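Local coordinates for protein VMS1 (Saccharomyces cerevisiae, PDB 5WHG) that cleaves peptidyl-tRNAs left by stalled translation on the 60S ribosomal subunit, releasing incomplete polypeptides for degradation in ribosome-associated quality control, at residues V299-D302 with W303-Y306; K334-E337 with R338-S341. All coordinates share one frame; numbering follows the deposited sequence.

Interaction 1. Residues V299-D302 with W303-Y306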
loop_
_atom_site.group_PDB
_atom_site.type_symbol
_atom_site.label_atom_id
_atom_site.label_comp_id
_atom_site.label_asym_id
_atom_site.label_seq_id
_atom_site.Cartn_x
_atom_site.Cartn_y
_atom_site.Cartn_z
ATOM N N VAL A 299 -17.991 -3.015 2.923
ATOM C CA VAL A 299 -16.641 -3.512 2.660
ATOM C C VAL A 299 -15.713 -3.142 3.803
ATOM O O VAL A 299 -14.844 -3.928 4.185
ATOM C CB VAL A 299 -16.096 -2.980 1.322
ATOM C CG1 VAL A 299 -14.659 -3.462 1.123
ATOM C CG2 VAL A 299 -16.964 -3.417 0.159
ATOM N N LEU A 300 -15.880 -1.947 4.377
ATOM C CA LEU A 300 -14.955 -1.524 5.429
ATOM C C LEU A 300 -15.133 -2.370 6.684
ATOM O O LEU A 300 -14.150 -2.856 7.254
ATOM C CB LEU A 300 -15.126 -0.036 5.744
ATOM C CG LEU A 300 -14.788 0.920 4.605
ATOM C CD1 LEU A 300 -14.824 2.374 5.055
ATOM C CD2 LEU A 300 -13.453 0.564 3.992
ATOM N N LYS A 301 -16.382 -2.576 7.116
ATOM C CA LYS A 301 -16.637 -3.511 8.209
ATOM C C LYS A 301 -16.116 -4.900 7.861
ATOM O O LYS A 301 -15.439 -5.543 8.670
ATOM C CB LYS A 301 -18.134 -3.549 8.545
ATOM C CG LYS A 301 -18.548 -4.628 9.564
ATOM C CD LYS A 301 -18.469 -4.175 11.031
ATOM C CE LYS A 301 -19.657 -3.308 11.395
ATOM N NZ LYS A 301 -19.607 -2.827 12.825
ATOM N N ASP A 302 -16.361 -5.354 6.638
ATOM C CA ASP A 302 -15.896 -6.682 6.263
ATOM C C ASP A 302 -14.376 -6.819 6.396
ATOM O O ASP A 302 -13.878 -7.900 6.732
ATOM C CB ASP A 302 -16.365 -6.984 4.848
ATOM C CG ASP A 302 -16.499 -8.448 4.590
ATOM O OD1 ASP A 302 -15.734 -9.227 5.210
ATOM O OD2 ASP A 302 -17.363 -8.810 3.758
ATOM N N TRP A 303 -13.628 -5.738 6.170
ATOM C CA TRP A 303 -12.173 -5.775 6.196
ATOM C C TRP A 303 -11.598 -5.175 7.467
ATOM O O TRP A 303 -10.384 -4.975 7.552
ATOM C CB TRP A 303 -11.589 -5.052 4.976
ATOM C CG TRP A 303 -11.816 -5.742 3.684
ATOM C CD1 TRP A 303 -12.333 -6.995 3.491
ATOM C CD2 TRP A 303 -11.561 -5.207 2.382
ATOM N NE1 TRP A 303 -12.395 -7.283 2.134
ATOM C CE2 TRP A 303 -11.937 -6.198 1.435
ATOM C CE3 TRP A 303 -11.053 -3.990 1.918
ATOM C CZ2 TRP A 303 -11.802 -6.007 0.059
ATOM C CZ3 TRP A 303 -10.905 -3.806 0.541
ATOM C CH2 TRP A 303 -11.279 -4.809 -0.371
ATOM N N GLU A 304 -12.440 -4.896 8.453
ATOM C CA GLU A 304 -12.003 -4.280 9.706
ATOM C C GLU A 304 -10.747 -4.905 10.312
ATOM O O GLU A 304 -9.861 -4.145 10.741
ATOM C CB GLU A 304 -13.205 -4.308 10.665
ATOM C CG GLU A 304 -12.982 -3.809 12.101
ATOM C CD GLU A 304 -14.309 -3.733 12.883
ATOM O OE1 GLU A 304 -14.572 -2.699 13.541
ATOM O OE2 GLU A 304 -15.107 -4.700 12.814
ATOM N N PRO A 305 -10.594 -6.238 10.395
ATOM C CA PRO A 305 -9.345 -6.767 10.984
ATOM C C PRO A 305 -8.117 -6.374 10.190
ATOM O O PRO A 305 -7.092 -6.014 10.783
ATOM C CB PRO A 305 -9.559 -8.289 10.979
ATOM C CG PRO A 305 -11.029 -8.476 10.888
ATOM C CD PRO A 305 -11.564 -7.317 10.116
ATOM N N TYR A 306 -8.210 -6.444 8.853
ATOM C CA TYR A 306 -7.148 -5.949 7.967
ATOM C C TYR A 306 -6.854 -4.465 8.182
ATOM O O TYR A 306 -5.684 -4.067 8.245
ATOM C CB TYR A 306 -7.537 -6.152 6.504
ATOM C CG TYR A 306 -7.631 -7.563 6.013
ATOM C CD1 TYR A 306 -6.511 -8.376 5.966
ATOM C CD2 TYR A 306 -8.826 -8.068 5.540
ATOM C CE1 TYR A 306 -6.579 -9.655 5.490
ATOM C CE2 TYR A 306 -8.900 -9.348 5.048
ATOM C CZ TYR A 306 -7.769 -10.139 5.031
ATOM O OH TYR A 306 -7.819 -11.420 4.538
#
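At chi1 177° V299 swings CG1 opposite its amide nitrogen, and W303, at chi1 -69°, folds its indole beside its own N; methyl and ring then meet one turn apart. They do so at a helix-to-helix junction of the VLRF1 domain: W303 is the first residue to leave helical geometry after helix 292-302 and also the N-cap residue of helix 304-308. The contact is a CH-pi interaction, with V299 CG1 3.6 Å from the centroid of the six-membered ring of W303 and nearly on the ring normal. The carbonyl O of V299 lies over a face of the indole too, and it takes the W303 amide in a bond of 2.9 Å from W303 N to V299 O. A weak second bond runs from W303 N to L300 O. The chain then turns, and E304 N bonds to K301 O. Elsewhere in the domain, V299 touches F254 and W303 touches E250, both on strand 247-255, while L300 packs on F211 of strand 207-214. On the exposed side K301 and E304 lie alongside each other without forming a salt bridge: K301 CD is 3.8 Å from E304 OE2.

Interaction 2. Residues K334-E337 with R338-S341; sequences KGDE and RIKS
D336 to I339 form a type I beta turn that carries the chain from the loop following helix 320-323 into strand 339-340. The turn is closed by I339 N donating to D336 O over 2.7 Å, with an N-H...O angle of 164°. Just before it, G335 adopts a positive phi, which by itself favours glycine.

The D336 carboxylate reaches forward over the turn and is held by R338 at both backbone and side chain. D336 OD1 accepts the amide of R338 at 2.9 Å from R338 N, an Asx turn superimposed on the beta turn, and on its syn lone pair it also takes R338 NE at 3.0 Å. D336 OD2 receives R338 NH2 at 2.6 Å, on its syn side and within the guanidinium plane. This is a side-on, bidentate salt bridge, NE chiefly to OD1 and NH2 to OD2, with a weak further bond from NE to OD2; the two flat groups are nearly coplanar, 22° apart. The bend in the arginine at chi3 (-57°) brings the guanidinium edge round to the acid. With three bonds on the carboxylate, its rotation is probably well fixed. Alongside, I339 CD1 is 3.9 Å from D336 CB.

The third guanidinium nitrogen, R338 NH1, bonds to the carbonyl oxygens of L307 and C310, tying the turn to the chain that runs from helix 304-308 into strand 313-316. K340 NZ hydrogen-bonds to the carbonyl oxygens of S181 and F183 and to N312 OD1, while E337 forms a salt bridge with R186. Backbone bonds of R338 and K340 to I313, and of K340 to I315, align strand 339-340 parallel to strand 313-316, at the edge of the mixed sheet.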
loop_
_atom_site.group_PDB
_atom_site.type_symbol
_atom_site.label_atom_id
_atom_site.label_comp_id
_atom_site.label_asym_id
_atom_site.label_seq_id
_atom_site.Cartn_x
_atom_site.Cartn_y
_atom_site.Cartn_z
ATOM N N LYS A 334 -12.120 9.577 11.495
ATOM C CA LYS A 334 -11.602 10.779 10.868
ATOM C C LYS A 334 -10.387 11.268 11.655
ATOM O O LYS A 334 -10.305 11.117 12.880
ATOM C CB LYS A 334 -12.691 11.855 10.801
ATOM C CG LYS A 334 -12.619 12.737 9.559
ATOM C CD LYS A 334 -13.238 14.119 9.808
ATOM C CE LYS A 334 -12.568 15.201 8.950
ATOM N NZ LYS A 334 -12.820 16.586 9.457
ATOM N N GLY A 335 -9.420 11.827 10.941
ATOM C CA GLY A 335 -8.168 12.119 11.607
ATOM C C GLY A 335 -7.434 10.873 12.052
ATOM O O GLY A 335 -6.964 10.806 13.196
ATOM N N ASP A 336 -7.373 9.860 11.192
ATOM C CA ASP A 336 -6.499 8.709 11.371
ATOM C C ASP A 336 -5.302 8.951 10.458
ATOM O O ASP A 336 -5.429 8.888 9.227
ATOM C CB ASP A 336 -7.252 7.414 11.045
ATOM C CG ASP A 336 -6.368 6.145 11.089
ATOM O OD1 ASP A 336 -5.184 6.162 10.677
ATOM O OD2 ASP A 336 -6.895 5.092 11.499
ATOM N N GLU A 337 -4.153 9.271 11.069
ATOM C CA GLU A 337 -2.897 9.564 10.377
ATOM C C GLU A 337 -2.622 8.647 9.189
ATOM O O GLU A 337 -2.113 9.104 8.161
ATOM C CB GLU A 337 -1.738 9.479 11.365
ATOM C CG GLU A 337 -0.344 9.574 10.730
ATOM C CD GLU A 337 0.751 9.904 11.748
ATOM O OE1 GLU A 337 0.851 9.196 12.781
ATOM O OE2 GLU A 337 1.498 10.886 11.518
ATOM N N ARG A 338 -2.958 7.356 9.315
ATOM C CA ARG A 338 -2.727 6.401 8.231
ATOM C C ARG A 338 -3.501 6.745 6.962
ATOM O O ARG A 338 -3.119 6.297 5.872
ATOM C CB ARG A 338 -3.113 4.997 8.684
ATOM C CG ARG A 338 -2.302 4.492 9.837
ATOM C CD ARG A 338 -2.863 3.177 10.330
ATOM N NE ARG A 338 -4.260 3.349 10.683
ATOM C CZ ARG A 338 -5.125 2.351 10.744
ATOM N NH1 ARG A 338 -4.712 1.121 10.456
ATOM N NH2 ARG A 338 -6.394 2.584 11.061
ATOM N N ILE A 339 -4.580 7.510 7.078
ATOM C CA ILE A 339 -5.431 7.803 5.933
ATOM C C ILE A 339 -4.803 8.930 5.125
ATOM O O ILE A 339 -4.572 10.025 5.639
ATOM C CB ILE A 339 -6.852 8.158 6.387
ATOM C CG1 ILE A 339 -7.482 6.947 7.073
ATOM C CG2 ILE A 339 -7.665 8.598 5.216
ATOM C CD1 ILE A 339 -8.895 7.128 7.486
ATOM N N LYS A 340 -4.517 8.661 3.853
ATOM C CA LYS A 340 -3.719 9.567 3.044
ATOM C C LYS A 340 -4.219 9.586 1.610
ATOM O O LYS A 340 -4.662 8.567 1.071
ATOM C CB LYS A 340 -2.247 9.160 3.054
ATOM C CG LYS A 340 -1.643 9.058 4.437
ATOM C CD LYS A 340 -0.283 8.428 4.332
ATOM C CE LYS A 340 0.314 8.212 5.689
ATOM N NZ LYS A 340 1.725 7.800 5.538
ATOM N N SER A 341 -4.112 10.753 0.985
ATOM C CA SER A 341 -4.301 10.838 -0.452
ATOM C C SER A 341 -3.245 10.030 -1.198
ATOM O O SER A 341 -2.161 9.735 -0.686
ATOM C CB SER A 341 -4.226 12.285 -0.914
ATOM O OG SER A 341 -5.401 12.957 -0.541
#

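Overall arrangement
Interactions 1 and 2 follow one another along the chain within the VLRF1 domain. Their centres are 16 Å apart and their nearest atoms about 6 Å apart, so they do not touch. The connection runs through the chain between them: helix 304-308, which starts in interaction 1, leads toward strand 313-316, and the R338 guanidinium of interaction 2 bonds back onto that path. A second tie is the loop before residues 334-337, since L300 and E304 touch V331 and I339 touches L332. Interaction 1 also meets helix 66-76, which contributes H68 to the zinc site, through Y306 on K73 and L76. The inferred active-site residue, Q267, falls in an unmodelled segment, 259-289, so no distance to it can be given.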